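Local coordinates for SnoaL-like domain-containing protein (Xanthomonas campestris pv. campestris, PDB 3G8Z) that is of unknown function but adopts the cystatin-like alpha+beta fold of the SnoaL-like family, whose relatives include polyketide cyclases, at residues S43-S46 against P47-W51. Sequence-based numbering, arbitrary orientation.
Sequences SIIS and PDVIW
Ser46 OG accepts the backbone N-H of Asp48 at 3.0 Å from Asp48 N, with an N-H...O angle of 146°. The hydroxyl reaches this amide because OG lies anti to Ser46's own nitrogen (chi1 172°), folded forward beside the carbonyl carbon and over the start of the next residue; the link from serine side chain to the amide two residues on is that of an ST turn. The same serine also gives its carbonyl to the corner: Val49 N sits 3.0 Å from Ser46 O, closing a type I beta turn with Pro47 and Asp48 at its two central positions. This second bond is bent, the amide approaching from above the carbonyl plane, 67° out of it. Pro47, whose ring restricts phi, suits the first central position, and its lack of an N-H costs the turn no hydrogen bond.

Beneath the turn, Ile45 and Val49 meet on the buried side. Ile45 CG2, the methyl branch, comes within 3.4 Å of Val49 CB, tighter than usual carbon contact, and also lies 3.6 Å from Val49 CG1. Tyr29 of helix 22-35 and Met66 touch Ile45, while Val69 of helix 66-79 packs on Val49, joining the pair to the core between helices and sheet. Backbone bonds of Ser46 to Ile129 and of Val49 to Gly65 tie the two arms of the corner to different neighbours.

Ser46 thus uses both its oxygens on successive amides, hydroxyl on Asp48 and carbonyl on Val49, which probably helps hold the corner between strand 45-46, just after helix 38-44, and strand 49-53.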
ATOM      1  N   SER A  43     -13.129  -3.369 -18.818  1.00 27.35           N
ATOM      2  CA  SER A  43     -13.952  -2.178 -18.821  1.00 27.16           C
ATOM      3  C   SER A  43     -13.589  -1.212 -17.715  1.00 26.27           C
ATOM      4  O   SER A  43     -13.637  -0.011 -17.917  1.00 26.12           O
ATOM      5  CB  SER A  43     -15.420  -2.550 -18.631  1.00 27.55           C
ATOM      6  OG  SER A  43     -15.786  -3.649 -19.447  1.00 31.12           O
ATOM      7  N   ILE A  44     -13.274  -1.726 -16.530  0.80 25.74           N
ATOM      8  CA  ILE A  44     -13.017  -0.841 -15.397  0.80 25.48           C
ATOM      9  C   ILE A  44     -11.543  -0.455 -15.266  0.80 25.12           C
ATOM     10  O   ILE A  44     -11.223   0.435 -14.491  0.80 24.94           O
ATOM     11  CB  ILE A  44     -13.503  -1.416 -14.048  0.80 25.62           C
ATOM     12  CG1 ILE A  44     -12.706  -2.649 -13.666  0.80 25.44           C
ATOM     13  CG2 ILE A  44     -15.005  -1.713 -14.076  0.80 26.74           C
ATOM     14  CD1 ILE A  44     -12.904  -3.023 -12.219  0.80 25.39           C
ATOM     15  N   ILE A  45     -10.656  -1.116 -16.007  1.00 24.68           N
ATOM     16  CA  ILE A  45      -9.258  -0.700 -16.047  1.00 24.29           C
ATOM     17  C   ILE A  45      -9.094   0.298 -17.200  1.00 23.55           C
ATOM     18  O   ILE A  45      -9.521   0.022 -18.325  1.00 22.64           O
ATOM     19  CB  ILE A  45      -8.289  -1.854 -16.281  1.00 24.38           C
ATOM     20  CG1 ILE A  45      -8.362  -2.892 -15.158  1.00 24.59           C
ATOM     21  CG2 ILE A  45      -6.844  -1.297 -16.417  1.00 25.67           C
ATOM     22  CD1 ILE A  45      -7.590  -4.183 -15.466  1.00 24.92           C
ATOM     23  N   SER A  46      -8.470   1.439 -16.927  1.00 23.00           N
ATOM     24  CA  SER A  46      -8.250   2.448 -17.958  1.00 22.83           C
ATOM     25  C   SER A  46      -7.514   1.849 -19.140  1.00 22.19           C
ATOM     26  O   SER A  46      -6.571   1.076 -18.946  1.00 21.94           O
ATOM     27  CB  SER A  46      -7.436   3.618 -17.400  1.00 22.92           C
ATOM     28  OG  SER A  46      -7.050   4.507 -18.432  1.00 24.58           O
ATOM     29  N   PRO A  47      -7.911   2.229 -20.373  1.00 22.37           N
ATOM     30  CA  PRO A  47      -7.136   1.874 -21.549  1.00 22.02           C
ATOM     31  C   PRO A  47      -5.692   2.359 -21.475  1.00 21.70           C
ATOM     32  O   PRO A  47      -4.805   1.750 -22.078  1.00 21.02           O
ATOM     33  CB  PRO A  47      -7.870   2.596 -22.681  1.00 22.79           C
ATOM     34  CG  PRO A  47      -9.214   2.821 -22.172  1.00 23.47           C
ATOM     35  CD  PRO A  47      -9.093   3.033 -20.727  1.00 21.85           C
ATOM     36  N   ASP A  48      -5.466   3.439 -20.734  0.80 21.87           N
ATOM     37  CA  ASP A  48      -4.130   3.994 -20.571  0.80 22.06           C
ATOM     38  C   ASP A  48      -3.490   3.618 -19.234  0.80 21.67           C
ATOM     39  O   ASP A  48      -2.613   4.324 -18.748  0.80 21.42           O
ATOM     40  CB  ASP A  48      -4.200   5.514 -20.676  0.80 22.48           C
ATOM     41  CG  ASP A  48      -4.746   5.978 -22.009  0.80 24.34           C
ATOM     42  OD1 ASP A  48      -4.653   5.216 -23.004  0.80 26.77           O
ATOM     43  OD2 ASP A  48      -5.248   7.122 -22.067  0.80 30.22           O
ATOM     44  N   VAL A  49      -3.919   2.501 -18.658  1.00 21.28           N
ATOM     45  CA  VAL A  49      -3.467   2.088 -17.326  1.00 21.34           C
ATOM     46  C   VAL A  49      -1.938   1.977 -17.247  1.00 21.28           C
ATOM     47  O   VAL A  49      -1.282   1.446 -18.154  1.00 21.71           O
ATOM     48  CB  VAL A  49      -4.091   0.721 -16.897  1.00 21.34           C
ATOM     49  CG1 VAL A  49      -3.642  -0.392 -17.839  1.00 22.06           C
ATOM     50  CG2 VAL A  49      -3.744   0.358 -15.412  1.00 20.25           C
ATOM     51  N   ILE A  50      -1.372   2.504 -16.170  1.00 20.97           N
ATOM     52  CA  ILE A  50       0.045   2.317 -15.867  1.00 21.41           C
ATOM     53  C   ILE A  50       0.154   1.220 -14.821  1.00 21.41           C
ATOM     54  O   ILE A  50      -0.378   1.341 -13.737  1.00 20.60           O
ATOM     55  CB  ILE A  50       0.686   3.589 -15.290  1.00 21.69           C
ATOM     56  CG1 ILE A  50       0.540   4.765 -16.262  1.00 22.56           C
ATOM     57  CG2 ILE A  50       2.156   3.329 -14.979  1.00 22.39           C
ATOM     58  CD1 ILE A  50       0.798   6.134 -15.609  1.00 22.81           C
ATOM     59  N   TRP A  51       0.827   0.134 -15.167  1.00 21.34           N
ATOM     60  CA  TRP A  51       0.841  -1.060 -14.321  1.00 20.47           C
ATOM     61  C   TRP A  51       2.268  -1.383 -13.864  1.00 20.74           C
ATOM     62  O   TRP A  51       3.126  -1.706 -14.697  1.00 20.57           O
ATOM     63  CB  TRP A  51       0.273  -2.212 -15.141  1.00 20.61           C
ATOM     64  CG  TRP A  51       0.124  -3.480 -14.416  1.00 19.71           C
ATOM     65  CD1 TRP A  51       1.121  -4.319 -14.019  1.00 20.63           C
ATOM     66  CD2 TRP A  51      -1.101  -4.086 -14.005  1.00 20.23           C
ATOM     67  NE1 TRP A  51       0.594  -5.413 -13.371  1.00 20.97           N
ATOM     68  CE2 TRP A  51      -0.772  -5.293 -13.353  1.00 20.42           C
ATOM     69  CE3 TRP A  51      -2.444  -3.734 -14.135  1.00 19.45           C
ATOM     70  CZ2 TRP A  51      -1.746  -6.154 -12.844  1.00 22.43           C
ATOM     71  CZ3 TRP A  51      -3.405  -4.597 -13.627  1.00 20.48           C
ATOM     72  CH2 TRP A  51      -3.052  -5.780 -12.988  1.00 20.03           C
TER